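Local coordinates for protein serine repeat antigen 5 (PDB 6X42) that has the fold of a papain-family cysteine protease and is a pseudo-zymogen of the malaria parasite, so probably a proteolytically inactive relative, at residues V221-Y226 against W240-S245. Residues are numbered along the deposited sequence; the frame is centred on the assembly and turned at random.
Sequences VNIVGY and WIVRNS
I223 lays one methyl over the indole of W240 across an antiparallel hairpin. Its CD1 sits over one face, 4.0 Å from the centroid of the five-membered ring and only 7° off the ring normal, a CH-pi contact. The other branch, CG2, lies anti to the backbone N and reaches the six-membered ring, with I223 CG2 3.5 Å from W240 CE3. G225 O stands at the edge of the indole, in its plane. Y226, on the same face of the sheet, approaches the indole obliquely, Y226 CB lying 3.8 Å from W240 CE3, while its hydroxyl leads off to a hydrogen bond with N25 O. I179 of helix 172-186 packs on both I223 and W240.

The register shifts by one between I223 and G225, where V224 and G225 together face I241 in a classic beta bulge. V224 N gives I241 O an almost straight bond of 2.9 Å (177°), whereas I241 N reaches G225 O from well above the carbonyl plane. At the bulge, V224 CG2 lies 3.8 Å from I241 CG2, the side chains crossing at about a right angle. Beyond it, N222 and R243 form a regular hydrogen-bonded pair, and V221 CG2 touches V242 CG1 at 3.5 Å.

On the opposite face from I223 and W240, N222 ND2 donates to V189 O of the adjacent strand and A57 O of helix 53-68, while the extended R243 carries its terminal nitrogens to L42 O and Q43 O. S245 N donates to N244 OD1 from above its carbonyl plane. N244 OD1 also hydrogen-bonds H219 NE2, and this pair at the end of the bulged hairpin matches in kind the His-Asn of papain-like active sites, consistent with the family.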
ATOM      1  N   VAL A 221       4.494   0.010  -2.365  1.00 11.28           N
ATOM      2  CA  VAL A 221       4.300  -1.183  -1.561  1.00 10.98           C
ATOM      3  C   VAL A 221       3.353  -0.809  -0.420  1.00 11.42           C
ATOM      4  O   VAL A 221       2.818   0.292  -0.395  1.00 11.40           O
ATOM      5  CB  VAL A 221       5.639  -1.744  -1.045  1.00 11.52           C
ATOM      6  CG1 VAL A 221       6.499  -2.228  -2.207  1.00 12.41           C
ATOM      7  CG2 VAL A 221       6.380  -0.697  -0.216  1.00 12.55           C
ATOM      8  N   ASN A 222       3.103  -1.734   0.513  1.00 11.42           N
ATOM      9  CA  ASN A 222       2.290  -1.403   1.683  1.00 11.29           C
ATOM     10  C   ASN A 222       3.041  -1.798   2.939  1.00 11.99           C
ATOM     11  O   ASN A 222       3.579  -2.904   3.027  1.00 13.21           O
ATOM     12  CB  ASN A 222       0.942  -2.120   1.661  1.00 12.15           C
ATOM     13  CG  ASN A 222       0.102  -1.734   0.464  1.00 12.09           C
ATOM     14  OD1 ASN A 222       0.120  -2.416  -0.564  1.00 13.19           O
ATOM     15  ND2 ASN A 222      -0.612  -0.610   0.574  1.00 12.08           N
ATOM     16  N   ILE A 223       3.024  -0.923   3.941  1.00 11.57           N
ATOM     17  CA  ILE A 223       3.416  -1.323   5.289  1.00 11.51           C
ATOM     18  C   ILE A 223       2.180  -1.883   5.965  1.00 12.56           C
ATOM     19  O   ILE A 223       1.123  -1.237   5.977  1.00 13.05           O
ATOM     20  CB  ILE A 223       4.037  -0.162   6.075  1.00 12.05           C
ATOM     21  CG1 ILE A 223       5.340   0.293   5.423  1.00 12.39           C
ATOM     22  CG2 ILE A 223       4.271  -0.586   7.524  1.00 12.89           C
ATOM     23  CD1 ILE A 223       5.884   1.598   5.993  1.00 12.92           C
ATOM     24  N   VAL A 224       2.298  -3.108   6.476  1.00 12.78           N
ATOM     25  CA  VAL A 224       1.162  -3.859   7.000  1.00 13.71           C
ATOM     26  C   VAL A 224       1.331  -4.294   8.440  1.00 14.07           C
ATOM     27  O   VAL A 224       0.396  -4.874   9.005  1.00 14.77           O
ATOM     28  CB  VAL A 224       0.817  -5.064   6.097  1.00 13.37           C
ATOM     29  CG1 VAL A 224       0.592  -4.598   4.671  1.00 14.58           C
ATOM     30  CG2 VAL A 224       1.885  -6.158   6.155  1.00 15.05           C
ATOM     31  N   GLY A 225       2.488  -4.068   9.032  1.00 13.44           N
ATOM     32  CA  GLY A 225       2.744  -4.489  10.395  1.00 14.39           C
ATOM     33  C   GLY A 225       4.145  -4.069  10.780  1.00 13.59           C
ATOM     34  O   GLY A 225       4.827  -3.342  10.044  1.00 13.50           O
ATOM     35  N   TYR A 226       4.565  -4.531  11.955  1.00 14.76           N
ATOM     36  CA  TYR A 226       5.811  -4.070  12.554  1.00 14.15           C
ATOM     37  C   TYR A 226       6.074  -4.878  13.821  1.00 14.91           C
ATOM     38  O   TYR A 226       5.179  -5.525  14.379  1.00 16.18           O
ATOM     39  CB  TYR A 226       5.777  -2.574  12.900  1.00 14.29           C
ATOM     40  CG  TYR A 226       4.520  -2.151  13.621  1.00 14.40           C
ATOM     41  CD1 TYR A 226       3.457  -1.597  12.917  1.00 14.84           C
ATOM     42  CD2 TYR A 226       4.391  -2.304  15.002  1.00 15.90           C
ATOM     43  CE1 TYR A 226       2.302  -1.211  13.560  1.00 16.20           C
ATOM     44  CE2 TYR A 226       3.253  -1.903  15.646  1.00 17.18           C
ATOM     45  CZ  TYR A 226       2.205  -1.367  14.910  1.00 17.41           C
ATOM     46  OH  TYR A 226       1.033  -0.980  15.505  1.00 19.29           O
ATOM     47  N   TRP A 240       9.562  -2.862   9.935  1.00 13.47           N
ATOM     48  CA  TRP A 240       8.293  -2.865   9.225  1.00 12.77           C
ATOM     49  C   TRP A 240       8.105  -4.212   8.544  1.00 12.24           C
ATOM     50  O   TRP A 240       9.069  -4.797   8.040  1.00 13.32           O
ATOM     51  CB  TRP A 240       8.280  -1.804   8.111  1.00 12.66           C
ATOM     52  CG  TRP A 240       8.433  -0.387   8.558  1.00 12.82           C
ATOM     53  CD1 TRP A 240       9.387   0.480   8.150  1.00 13.77           C
ATOM     54  CD2 TRP A 240       7.602   0.334   9.487  1.00 13.35           C
ATOM     55  NE1 TRP A 240       9.215   1.705   8.757  1.00 14.21           N
ATOM     56  CE2 TRP A 240       8.119   1.637   9.580  1.00 13.97           C
ATOM     57  CE3 TRP A 240       6.465   0.006  10.234  1.00 13.87           C
ATOM     58  CZ2 TRP A 240       7.569   2.592  10.411  1.00 14.46           C
ATOM     59  CZ3 TRP A 240       5.919   0.956  11.059  1.00 14.32           C
ATOM     60  CH2 TRP A 240       6.472   2.235  11.136  1.00 14.72           C
ATOM     61  N   ILE A 241       6.856  -4.673   8.476  1.00 12.60           N
ATOM     62  CA  ILE A 241       6.440  -5.757   7.591  1.00 12.80           C
ATOM     63  C   ILE A 241       5.842  -5.093   6.356  1.00 12.14           C
ATOM     64  O   ILE A 241       4.922  -4.269   6.463  1.00 13.17           O
ATOM     65  CB  ILE A 241       5.422  -6.698   8.259  1.00 14.15           C
ATOM     66  CG1 ILE A 241       5.954  -7.239   9.587  1.00 14.22           C
ATOM     67  CG2 ILE A 241       5.071  -7.818   7.297  1.00 15.08           C
ATOM     68  CD1 ILE A 241       4.947  -8.092  10.330  1.00 16.00           C
ATOM     69  N   VAL A 242       6.388  -5.434   5.194  1.00 12.46           N
ATOM     70  CA  VAL A 242       6.057  -4.791   3.925  1.00 11.70           C
ATOM     71  C   VAL A 242       5.519  -5.835   2.953  1.00 12.18           C
ATOM     72  O   VAL A 242       6.129  -6.891   2.746  1.00 13.35           O
ATOM     73  CB  VAL A 242       7.285  -4.074   3.327  1.00 12.59           C
ATOM     74  CG1 VAL A 242       6.929  -3.366   2.017  1.00 14.25           C
ATOM     75  CG2 VAL A 242       7.865  -3.089   4.322  1.00 13.70           C
ATOM     76  N   ARG A 243       4.385  -5.509   2.341  1.00 11.90           N
ATOM     77  CA  ARG A 243       3.763  -6.288   1.271  1.00 12.08           C
ATOM     78  C   ARG A 243       4.208  -5.744  -0.079  1.00 11.20           C
ATOM     79  O   ARG A 243       4.123  -4.538  -0.332  1.00 12.22           O
ATOM     80  CB  ARG A 243       2.244  -6.174   1.379  1.00 12.67           C
ATOM     81  CG  ARG A 243       1.445  -6.927   0.307  1.00 12.97           C
ATOM     82  CD  ARG A 243       0.001  -6.726   0.545  1.00 14.01           C
ATOM     83  NE  ARG A 243      -0.878  -7.153  -0.532  1.00 13.69           N
ATOM     84  CZ  ARG A 243      -1.590  -8.276  -0.569  1.00 13.49           C
ATOM     85  NH1 ARG A 243      -1.445  -9.231   0.325  1.00 15.55           N
ATOM     86  NH2 ARG A 243      -2.486  -8.435  -1.515  1.00 14.40           N
ATOM     87  N   ASN A 244       4.647  -6.640  -0.961  1.00 11.75           N
ATOM     88  CA  ASN A 244       4.965  -6.323  -2.349  1.00 11.55           C
ATOM     89  C   ASN A 244       3.944  -6.991  -3.262  1.00 11.86           C
ATOM     90  O   ASN A 244       3.135  -7.806  -2.818  1.00 13.23           O
ATOM     91  CB  ASN A 244       6.395  -6.778  -2.665  1.00 12.16           C
ATOM     92  CG  ASN A 244       7.055  -6.004  -3.792  1.00 12.69           C
ATOM     93  OD1 ASN A 244       6.446  -5.176  -4.466  1.00 12.50           O
ATOM     94  ND2 ASN A 244       8.333  -6.295  -3.996  1.00 14.58           N
ATOM     95  N   SER A 245       3.999  -6.639  -4.549  1.00 11.72           N
ATOM     96  CA  SER A 245       3.090  -7.117  -5.578  1.00 11.92           C
ATOM     97  C   SER A 245       3.843  -7.846  -6.696  1.00 11.93           C
ATOM     98  O   SER A 245       3.532  -7.691  -7.886  1.00 12.57           O
ATOM     99  CB  SER A 245       2.214  -5.993  -6.129  1.00 13.07           C
ATOM    100  OG  SER A 245       2.971  -4.865  -6.514  1.00 13.39           O
TER